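Local coordinates for protein titin (Homo sapiens, PDB 6H4L) that probably serves a structural role in the muscle sarcomere, this immunoglobulin-like domain being part of its M-band segment, at residues D6-T12 against L30-P36; D75-R80 against D92-V98. All blocks are in the same frame, centred on the assembly; numbering follows the deposited sequence. Where two conformers were deposited one is given.

Interaction 1: D6-T12 against L30-P36; sequences DHAPRIT and LNVQSKP
The side-chain oxygen OE1 of Gln33 takes a nearly straight hydrogen bond from Arg10 NE at 2.7 Å and a weak one from NH2 of the same guanidinium. OE1 lies at the guanidinium edge, in its plane as seen from NE, yet the amide is turned steeply against that plane, the two 75° apart. The arginine gets there because its CG sits between the backbone N and the carbonyl carbon (chi1 51°), from which the extended chain runs back along its own strand toward His7. The guanidinium ends flat over the His7 ring, NH1 3.4 Å above the ring plane, while Lys35 N lies over the ring's opposite face. The ring itself is pinned within its own strand by His7 ND1 bonding to Ala8 O at 2.9 Å.

Beneath these side chains run strands A and B of the I-set immunoglobulin fold, antiparallel, with a beta bulge between His7 and Arg10 that shifts the register by one residue. Arg10 and Gln33 form a hydrogen-bonded pair, and His7 N reaches Lys35 O at 2.8 Å. On the other face Pro9 CB meets Val32 CG2 at 3.8 Å, and Ile11 CD1 touches Leu30 CD1; Pro9 and Ile11 also pack on Ala90 of the facing sheet. Where the first strand turns away, Asn31 ND2 gives an in-plane N-H to Thr12 OG1 at 2.8 Å, and the CG2 methyl of Thr12 packs against the Gln33 amide, 3.4 Å from CD.

Interaction 2: D75-R80 against D92-V98; sequences DSGTYR and DYATLDV
Asp75 presents its carbonyl O to the CD2 methyl of Leu96, and the same oxygen takes a 2.6 Å hydrogen bond from Tyr79 OH, on a lone pair in the carbonyl plane. This is the tyrosine corner well known in Greek-key proteins. Next, Ser76 OG accepts the N-H of Val98 at 3.1 Å; the hydroxyl also bonds to Thr73 O and to a water. Gly77 pairs with Leu96 through two backbone bonds, at a phi of 131° that suits glycine. Thr78 lays CG2 against Tyr93 CB at 4.0 Å. Tyr79 turns to the other face: with CG beside its own N (chi1 -73°), the ring leans back along the strand until CE2 lies 3.8 Å from Leu96 CB, and its N bonds to Ala94 O at 2.8 Å. Arg80 bends at chi3, bringing NH2 to 3.6 Å from Tyr93 CD2 with guanidinium and ring planes 36° apart, while NH1 bonds to Ser91 OG.

These are strands F and G of the immunoglobulin fold. Strand 39-44 flanks the first and 18-20 the second; strand 26-35 of the facing sheet meets Leu96 and Tyr79 through Phe28, and His44 stacks on the Tyr79 ring.

Interaction 1 closes before interaction 2 opens along the chain, and their centres lie 22 Å apart on opposite sides of the domain's centre. Each belongs to a different sheet of the immunoglobulin sandwich: 6-12 with 30-36 forms one margin of the four-stranded sheet, whereas 75-80 with 92-98 lies in the five-stranded sheet as the two arms of a hairpin. They touch across the interior, where CB of Asp92 packs 3.7 Å from Ile11 CD1 and also against Leu30 CD1. Asp92 turns its carboxylate to Arg14 and Met15, in the connection leading from strand 7-11 to strand 18-20. Each pairing holds two strands within its own sheet; the Asp92 packing is where the two contacts meet between the sheets.

Interaction 1: D6-T12 against L30-P36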
ATOM      1  N   ASP A   6      16.476 -17.234  -2.536  1.00 32.04           N
ATOM      2  CA  ASP A   6      15.439 -16.342  -3.056  1.00 25.13           C
ATOM      3  C   ASP A   6      14.064 -16.924  -2.759  1.00 30.54           C
ATOM      4  O   ASP A   6      13.883 -18.140  -2.753  1.00 28.06           O
ATOM      5  CB  ASP A   6      15.578 -16.144  -4.566  1.00 25.84           C
ATOM      6  CG  ASP A   6      16.768 -15.296  -4.940  1.00 32.42           C
ATOM      7  OD1 ASP A   6      17.378 -14.686  -4.037  1.00 32.45           O
ATOM      8  OD2 ASP A   6      17.084 -15.235  -6.150  1.00 31.17           O
ATOM      9  N   HIS A   7      13.086 -16.058  -2.527  1.00 24.15           N
ATOM     10  CA  HIS A   7      11.745 -16.526  -2.214  1.00 22.16           C
ATOM     11  C   HIS A   7      10.689 -15.494  -2.590  1.00 20.64           C
ATOM     12  O   HIS A   7      10.972 -14.303  -2.664  1.00 21.93           O
ATOM     13  CB  HIS A   7      11.628 -16.870  -0.723  1.00 23.90           C
ATOM     14  CG  HIS A   7      11.816 -15.699   0.193  1.00 21.12           C
ATOM     15  ND1 HIS A   7      10.812 -14.788   0.449  1.00 22.71           N
ATOM     16  CD2 HIS A   7      12.893 -15.281   0.901  1.00 27.50           C
ATOM     17  CE1 HIS A   7      11.260 -13.868   1.286  1.00 24.76           C
ATOM     18  NE2 HIS A   7      12.519 -14.143   1.576  1.00 27.58           N
ATOM     19  N   ALA A   8       9.477 -15.982  -2.830  1.00 22.72           N
ATOM     20  CA  ALA A   8       8.346 -15.131  -3.173  1.00 19.65           C
ATOM     21  C   ALA A   8       8.026 -14.160  -2.037  1.00 18.70           C
ATOM     22  O   ALA A   8       8.225 -14.463  -0.857  1.00 22.45           O
ATOM     23  CB  ALA A   8       7.133 -15.980  -3.485  1.00 22.42           C
ATOM     24  N   PRO A   9       7.494 -12.994  -2.394  1.00 20.30           N
ATOM     25  CA  PRO A   9       7.137 -12.053  -1.337  1.00 18.61           C
ATOM     26  C   PRO A   9       6.109 -12.659  -0.380  1.00 18.39           C
ATOM     27  O   PRO A   9       5.199 -13.378  -0.816  1.00 20.28           O
ATOM     28  CB  PRO A   9       6.493 -10.903  -2.121  1.00 17.52           C
ATOM     29  CG  PRO A   9       7.100 -10.988  -3.493  1.00 18.84           C
ATOM     30  CD  PRO A   9       7.219 -12.468  -3.745  1.00 20.56           C
ATOM     31  N   ARG A  10       6.254 -12.369   0.908  1.00 19.73           N
ATOM     32  CA  ARG A  10       5.271 -12.761   1.904  1.00 21.48           C
ATOM     33  C   ARG A  10       4.997 -11.555   2.797  1.00 21.87           C
ATOM     34  O   ARG A  10       5.920 -10.869   3.250  1.00 20.87           O
ATOM     35  CB  ARG A  10       5.752 -13.957   2.725  1.00 30.88           C
ATOM     36  CG  ARG A  10       7.122 -13.782   3.296  1.00 30.44           C
ATOM     37  CD  ARG A  10       7.732 -15.129   3.725  1.00 37.51           C
ATOM     38  NE  ARG A  10       9.043 -14.903   4.316  1.00 37.64           N
ATOM     39  CZ  ARG A  10      10.124 -15.631   4.072  1.00 38.45           C
ATOM     40  NH1 ARG A  10      10.066 -16.671   3.248  1.00 36.91           N
ATOM     41  NH2 ARG A  10      11.265 -15.312   4.666  1.00 42.32           N
ATOM     42  N   ILE A  11       3.722 -11.282   3.023  1.00 19.60           N
ATOM     43  CA  ILE A  11       3.345 -10.121   3.808  1.00 18.64           C
ATOM     44  C   ILE A  11       3.175 -10.558   5.249  1.00 21.59           C
ATOM     45  O   ILE A  11       2.367 -11.440   5.547  1.00 28.38           O
ATOM     46  CB  ILE A  11       2.072  -9.483   3.243  1.00 20.75           C
ATOM     47  CG1 ILE A  11       2.359  -8.965   1.826  1.00 20.91           C
ATOM     48  CG2 ILE A  11       1.562  -8.357   4.177  1.00 22.99           C
ATOM     49  CD1 ILE A  11       1.152  -8.465   1.064  1.00 26.05           C
ATOM     50  N   THR A  12       3.969  -9.958   6.132  1.00 20.25           N
ATOM     51  CA  THR A  12       3.973 -10.337   7.543  1.00 22.56           C
ATOM     52  C   THR A  12       3.204  -9.377   8.459  1.00 24.70           C
ATOM     53  O   THR A  12       2.894  -9.722   9.602  1.00 27.90           O
ATOM     54  CB  THR A  12       5.405 -10.481   8.086  1.00 26.41           C
ATOM     55  OG1 THR A  12       6.053  -9.203   8.065  1.00 28.70           O
ATOM     56  CG2 THR A  12       6.202 -11.497   7.263  1.00 28.05           C
ATOM     57  N   LEU A  30       2.376  -1.616   5.462  1.00 17.23           N
ATOM     58  CA  LEU A  30       2.465  -3.074   5.554  1.00 18.10           C
ATOM     59  C   LEU A  30       3.925  -3.473   5.533  1.00 17.86           C
ATOM     60  O   LEU A  30       4.801  -2.659   5.276  1.00 18.91           O
ATOM     61  CB  LEU A  30       1.684  -3.773   4.443  1.00 19.85           C
ATOM     62  CG  LEU A  30       2.118  -3.633   2.991  1.00 16.87           C
ATOM     63  CD1 LEU A  30       1.616  -4.796   2.159  1.00 20.30           C
ATOM     64  CD2 LEU A  30       1.539  -2.327   2.417  1.00 18.36           C
ATOM     65  N   ASN A  31       4.203  -4.728   5.870  1.00 17.67           N
ATOM     66  CA  ASN A  31       5.569  -5.200   5.819  1.00 20.72           C
ATOM     67  C   ASN A  31       5.649  -6.451   4.967  1.00 19.95           C
ATOM     68  O   ASN A  31       4.851  -7.371   5.152  1.00 18.10           O
ATOM     69  CB  ASN A  31       6.059  -5.551   7.218  1.00 19.10           C
ATOM     70  CG  ASN A  31       7.531  -5.864   7.244  1.00 21.33           C
ATOM     71  OD1 ASN A  31       8.374  -4.973   7.212  1.00 22.83           O
ATOM     72  ND2 ASN A  31       7.850  -7.146   7.296  1.00 24.90           N
ATOM     73  N   VAL A  32       6.581  -6.452   4.019  1.00 17.18           N
ATOM     74  CA  VAL A  32       6.766  -7.600   3.121  1.00 18.73           C
ATOM     75  C   VAL A  32       8.189  -8.124   3.273  1.00 18.97           C
ATOM     76  O   VAL A  32       9.140  -7.351   3.438  1.00 19.21           O
ATOM     77  CB  VAL A  32       6.468  -7.213   1.645  1.00 21.16           C
ATOM     78  CG1 VAL A  32       7.465  -6.169   1.145  1.00 21.51           C
ATOM     79  CG2 VAL A  32       6.435  -8.454   0.733  1.00 18.52           C
ATOM     80  N   GLN A  33       8.330  -9.456   3.235  1.00 17.64           N
ATOM     81  CA  GLN A  33       9.625 -10.108   3.196  1.00 18.45           C
ATOM     82  C   GLN A  33       9.778 -10.655   1.789  1.00 17.70           C
ATOM     83  O   GLN A  33       8.927 -11.409   1.319  1.00 21.62           O
ATOM     84  CB  GLN A  33       9.671 -11.256   4.204  1.00 21.21           C
ATOM     85  CG  GLN A  33       9.547 -10.792   5.661  1.00 22.06           C
ATOM     86  CD  GLN A  33       9.522 -11.951   6.652  1.00 26.20           C
ATOM     87  OE1 GLN A  33       9.266 -13.102   6.283  1.00 29.47           O
ATOM     88  NE2 GLN A  33       9.783 -11.646   7.928  1.00 27.99           N
ATOM     89  N   SER A  34      10.829 -10.235   1.099  1.00 18.76           N
ATOM     90  CA  SER A  34      10.982 -10.582  -0.317  1.00 19.33           C
ATOM     91  C   SER A  34      12.455 -10.629  -0.682  1.00 25.79           C
ATOM     92  O   SER A  34      13.213  -9.747  -0.303  1.00 27.24           O
ATOM     93  CB  SER A  34      10.252  -9.533  -1.183  1.00 20.12           C
ATOM     94  OG  SER A  34      10.330  -9.823  -2.563  1.00 23.68           O
ATOM     95  N   LYS A  35      12.875 -11.676  -1.387  1.00 23.47           N
ATOM     96  CA  LYS A  35      14.245 -11.744  -1.886  1.00 26.37           C
ATOM     97  C   LYS A  35      14.255 -12.407  -3.262  1.00 23.43           C
ATOM     98  O   LYS A  35      13.903 -13.565  -3.388  1.00 24.07           O
ATOM     99  CB  LYS A  35      15.136 -12.541  -0.921  1.00 26.76           C
ATOM    100  CG  LYS A  35      16.591 -12.552  -1.325  1.00 27.57           C
ATOM    101  CD  LYS A  35      17.415 -13.466  -0.416  1.00 31.02           C
ATOM    102  CE  LYS A  35      18.870 -13.484  -0.848  1.00 39.51           C
ATOM    103  NZ  LYS A  35      19.714 -14.280   0.094  1.00 48.15           N
ATOM    104  N   PRO A  36      14.652 -11.669  -4.313  1.00 24.61           N
ATOM    105  CA  PRO A  36      15.065 -10.265  -4.294  1.00 27.77           C
ATOM    106  C   PRO A  36      13.936  -9.307  -3.930  1.00 24.28           C
ATOM    107  O   PRO A  36      12.769  -9.697  -3.843  1.00 21.99           O
ATOM    108  CB  PRO A  36      15.503 -10.002  -5.741  1.00 31.20           C
ATOM    109  CG  PRO A  36      14.857 -11.059  -6.550  1.00 33.52           C
ATOM    110  CD  PRO A  36      14.744 -12.256  -5.661  1.00 27.50           C
TER

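Interaction 2: D75-R80 against D92-V98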
ATOM      1  N   ASP A  75     -11.586   9.921  -1.826  1.00 34.95           N
ATOM      2  CA  ASP A  75     -10.406   9.131  -1.483  1.00 31.19           C
ATOM      3  C   ASP A  75     -10.758   7.852  -0.745  1.00 37.08           C
ATOM      4  O   ASP A  75      -9.900   6.996  -0.528  1.00 32.18           O
ATOM      5  CB  ASP A  75      -9.453   9.978  -0.648  1.00 36.18           C
ATOM      6  CG  ASP A  75      -8.845  11.104  -1.444  1.00 42.69           C
ATOM      7  OD1 ASP A  75      -8.357  10.833  -2.563  1.00 38.81           O
ATOM      8  OD2 ASP A  75      -8.870  12.257  -0.963  1.00 40.62           O
ATOM      9  N   SER A  76     -12.019   7.727  -0.352  1.00 35.78           N
ATOM     10  CA  SER A  76     -12.488   6.526   0.326  1.00 38.60           C
ATOM     11  C   SER A  76     -12.443   5.349  -0.633  1.00 36.54           C
ATOM     12  O   SER A  76     -12.446   5.526  -1.850  1.00 38.72           O
ATOM     13  CB  SER A  76     -13.923   6.719   0.826  1.00 47.50           C
ATOM     14  OG  SER A  76     -14.029   7.840   1.685  1.00 43.72           O
ATOM     15  N   GLY A  77     -12.406   4.142  -0.082  1.00 33.99           N
ATOM     16  CA  GLY A  77     -12.487   2.955  -0.907  1.00 36.49           C
ATOM     17  C   GLY A  77     -11.401   1.964  -0.573  1.00 33.98           C
ATOM     18  O   GLY A  77     -10.812   2.009   0.513  1.00 36.30           O
ATOM     19  N   THR A  78     -11.121   1.076  -1.521  1.00 30.11           N
ATOM     20  CA  THR A  78     -10.162   0.000  -1.315  1.00 28.15           C
ATOM     21  C   THR A  78      -8.787   0.376  -1.836  1.00 32.62           C
ATOM     22  O   THR A  78      -8.644   0.771  -2.995  1.00 29.41           O
ATOM     23  CB  THR A  78     -10.633  -1.286  -2.027  1.00 30.24           C
ATOM     24  OG1 THR A  78     -11.936  -1.648  -1.544  1.00 36.51           O
ATOM     25  CG2 THR A  78      -9.654  -2.428  -1.791  1.00 30.09           C
ATOM     26  N   TYR A  79      -7.774   0.244  -0.978  1.00 26.11           N
ATOM     27  CA  TYR A  79      -6.393   0.451  -1.388  1.00 22.03           C
ATOM     28  C   TYR A  79      -5.701  -0.883  -1.340  1.00 20.81           C
ATOM     29  O   TYR A  79      -5.847  -1.616  -0.363  1.00 27.76           O
ATOM     30  CB  TYR A  79      -5.689   1.466  -0.482  1.00 23.21           C
ATOM     31  CG  TYR A  79      -6.178   2.871  -0.757  1.00 25.44           C
ATOM     32  CD1 TYR A  79      -5.535   3.682  -1.686  1.00 22.32           C
ATOM     33  CD2 TYR A  79      -7.298   3.363  -0.114  1.00 25.18           C
ATOM     34  CE1 TYR A  79      -6.000   4.964  -1.964  1.00 26.50           C
ATOM     35  CE2 TYR A  79      -7.772   4.649  -0.385  1.00 28.04           C
ATOM     36  CZ  TYR A  79      -7.108   5.435  -1.304  1.00 29.25           C
ATOM     37  OH  TYR A  79      -7.559   6.707  -1.582  1.00 32.47           O
ATOM     38  N   ARG A  80      -4.966  -1.193  -2.404  1.00 19.98           N
ATOM     39  CA  ARG A  80      -4.293  -2.483  -2.507  1.00 21.74           C
ATOM     40  C   ARG A  80      -2.821  -2.310  -2.863  1.00 23.81           C
ATOM     41  O   ARG A  80      -2.477  -1.508  -3.736  1.00 22.03           O
ATOM     42  CB  ARG A  80      -4.991  -3.338  -3.577  1.00 21.19           C
ATOM     43  CG  ARG A  80      -4.271  -4.651  -3.888  1.00 20.77           C
ATOM     44  CD  ARG A  80      -4.937  -5.409  -5.029  1.00 23.26           C
ATOM     45  NE  ARG A  80      -6.290  -5.857  -4.712  1.00 27.47           N
ATOM     46  CZ  ARG A  80      -6.579  -7.053  -4.210  1.00 28.12           C
ATOM     47  NH1 ARG A  80      -5.604  -7.912  -3.931  1.00 26.99           N
ATOM     48  NH2 ARG A  80      -7.843  -7.388  -3.973  1.00 34.65           N
ATOM     49  N   ASP A  92      -2.183  -7.295  -0.597  1.00 17.86           N
ATOM     50  CA  ASP A  92      -2.938  -6.977   0.609  1.00 21.91           C
ATOM     51  C   ASP A  92      -3.841  -5.813   0.252  1.00 20.43           C
ATOM     52  O   ASP A  92      -3.515  -5.030  -0.636  1.00 21.46           O
ATOM     53  CB  ASP A  92      -1.982  -6.567   1.732  1.00 21.05           C
ATOM     54  CG  ASP A  92      -2.680  -6.354   3.064  1.00 26.98           C
ATOM     55  OD1 ASP A  92      -3.684  -7.034   3.362  1.00 29.43           O
ATOM     56  OD2 ASP A  92      -2.202  -5.495   3.826  1.00 34.93           O
ATOM     57  N   TYR A  93      -4.985  -5.714   0.916  1.00 19.91           N
ATOM     58  CA  TYR A  93      -5.875  -4.586   0.666  1.00 22.34           C
ATOM     59  C   TYR A  93      -6.592  -4.193   1.943  1.00 27.01           C
ATOM     60  O   TYR A  93      -6.722  -4.995   2.864  1.00 28.26           O
ATOM     61  CB  TYR A  93      -6.880  -4.917  -0.435  1.00 25.56           C
ATOM     62  CG  TYR A  93      -7.853  -6.017  -0.077  1.00 28.44           C
ATOM     63  CD1 TYR A  93      -9.049  -5.733   0.568  1.00 37.82           C
ATOM     64  CD2 TYR A  93      -7.573  -7.339  -0.386  1.00 29.60           C
ATOM     65  CE1 TYR A  93      -9.942  -6.738   0.896  1.00 48.00           C
ATOM     66  CE2 TYR A  93      -8.465  -8.354  -0.063  1.00 40.00           C
ATOM     67  CZ  TYR A  93      -9.643  -8.047   0.580  1.00 47.07           C
ATOM     68  OH  TYR A  93     -10.531  -9.048   0.907  1.00 54.82           O
ATOM     69  N   ALA A  94      -7.057  -2.949   1.984  1.00 22.86           N
ATOM     70  CA  ALA A  94      -7.777  -2.429   3.132  1.00 24.52           C
ATOM     71  C   ALA A  94      -8.647  -1.278   2.660  1.00 28.20           C
ATOM     72  O   ALA A  94      -8.474  -0.765   1.555  1.00 27.94           O
ATOM     73  CB  ALA A  94      -6.798  -1.956   4.216  1.00 26.89           C
ATOM     74  N   THR A  95      -9.576  -0.868   3.513  0.67 26.97           N
ATOM     75  CA  THR A  95     -10.507   0.189   3.154  0.67 27.87           C
ATOM     76  C   THR A  95     -10.199   1.487   3.878  0.67 33.13           C
ATOM     77  O   THR A  95      -9.801   1.488   5.041  0.67 32.65           O
ATOM     78  CB  THR A  95     -11.955  -0.210   3.472  0.67 33.34           C
ATOM     79  OG1 THR A  95     -12.095  -0.427   4.881  0.67 40.67           O
ATOM     80  CG2 THR A  95     -12.340  -1.470   2.721  0.67 30.60           C
ATOM     81  N   LEU A  96     -10.384   2.595   3.172  1.00 30.80           N
ATOM     82  CA  LEU A  96     -10.352   3.911   3.792  1.00 31.80           C
ATOM     83  C   LEU A  96     -11.761   4.480   3.845  1.00 35.72           C
ATOM     84  O   LEU A  96     -12.483   4.468   2.847  1.00 35.91           O
ATOM     85  CB  LEU A  96      -9.464   4.861   2.994  1.00 30.25           C
ATOM     86  CG  LEU A  96      -9.260   6.225   3.659  1.00 33.94           C
ATOM     87  CD1 LEU A  96      -8.541   6.080   4.999  1.00 33.06           C
ATOM     88  CD2 LEU A  96      -8.514   7.172   2.731  1.00 34.55           C
ATOM     89  N   ASP A  97     -12.153   4.976   5.013  1.00 31.96           N
ATOM     90  CA  ASP A  97     -13.405   5.708   5.140  1.00 36.40           C
ATOM     91  C   ASP A  97     -13.106   7.122   5.589  1.00 35.49           C
ATOM     92  O   ASP A  97     -12.702   7.350   6.728  1.00 41.97           O
ATOM     93  CB  ASP A  97     -14.345   5.020   6.130  1.00 41.15           C
ATOM     94  CG  ASP A  97     -14.985   3.772   5.553  1.00 71.00           C
ATOM     95  OD1 ASP A  97     -15.420   3.810   4.381  1.00 80.23           O
ATOM     96  OD2 ASP A  97     -15.045   2.750   6.268  1.00 79.06           O
ATOM     97  N   VAL A  98     -13.296   8.071   4.681  1.00 43.38           N
ATOM     98  CA  VAL A  98     -13.114   9.478   5.010  1.00 42.95           C
ATOM     99  C   VAL A  98     -14.413  10.034   5.587  1.00 46.54           C
ATOM    100  O   VAL A  98     -15.439  10.079   4.910  1.00 51.02           O
ATOM    101  CB  VAL A  98     -12.665  10.289   3.778  1.00 42.97           C
ATOM    102  CG1 VAL A  98     -12.287  11.705   4.182  1.00 42.36           C
ATOM    103  CG2 VAL A  98     -11.490   9.601   3.102  1.00 40.35           C
TER
HETATM  104  O   HOH W   1     -16.892   7.904   2.791  1.00 72.60           O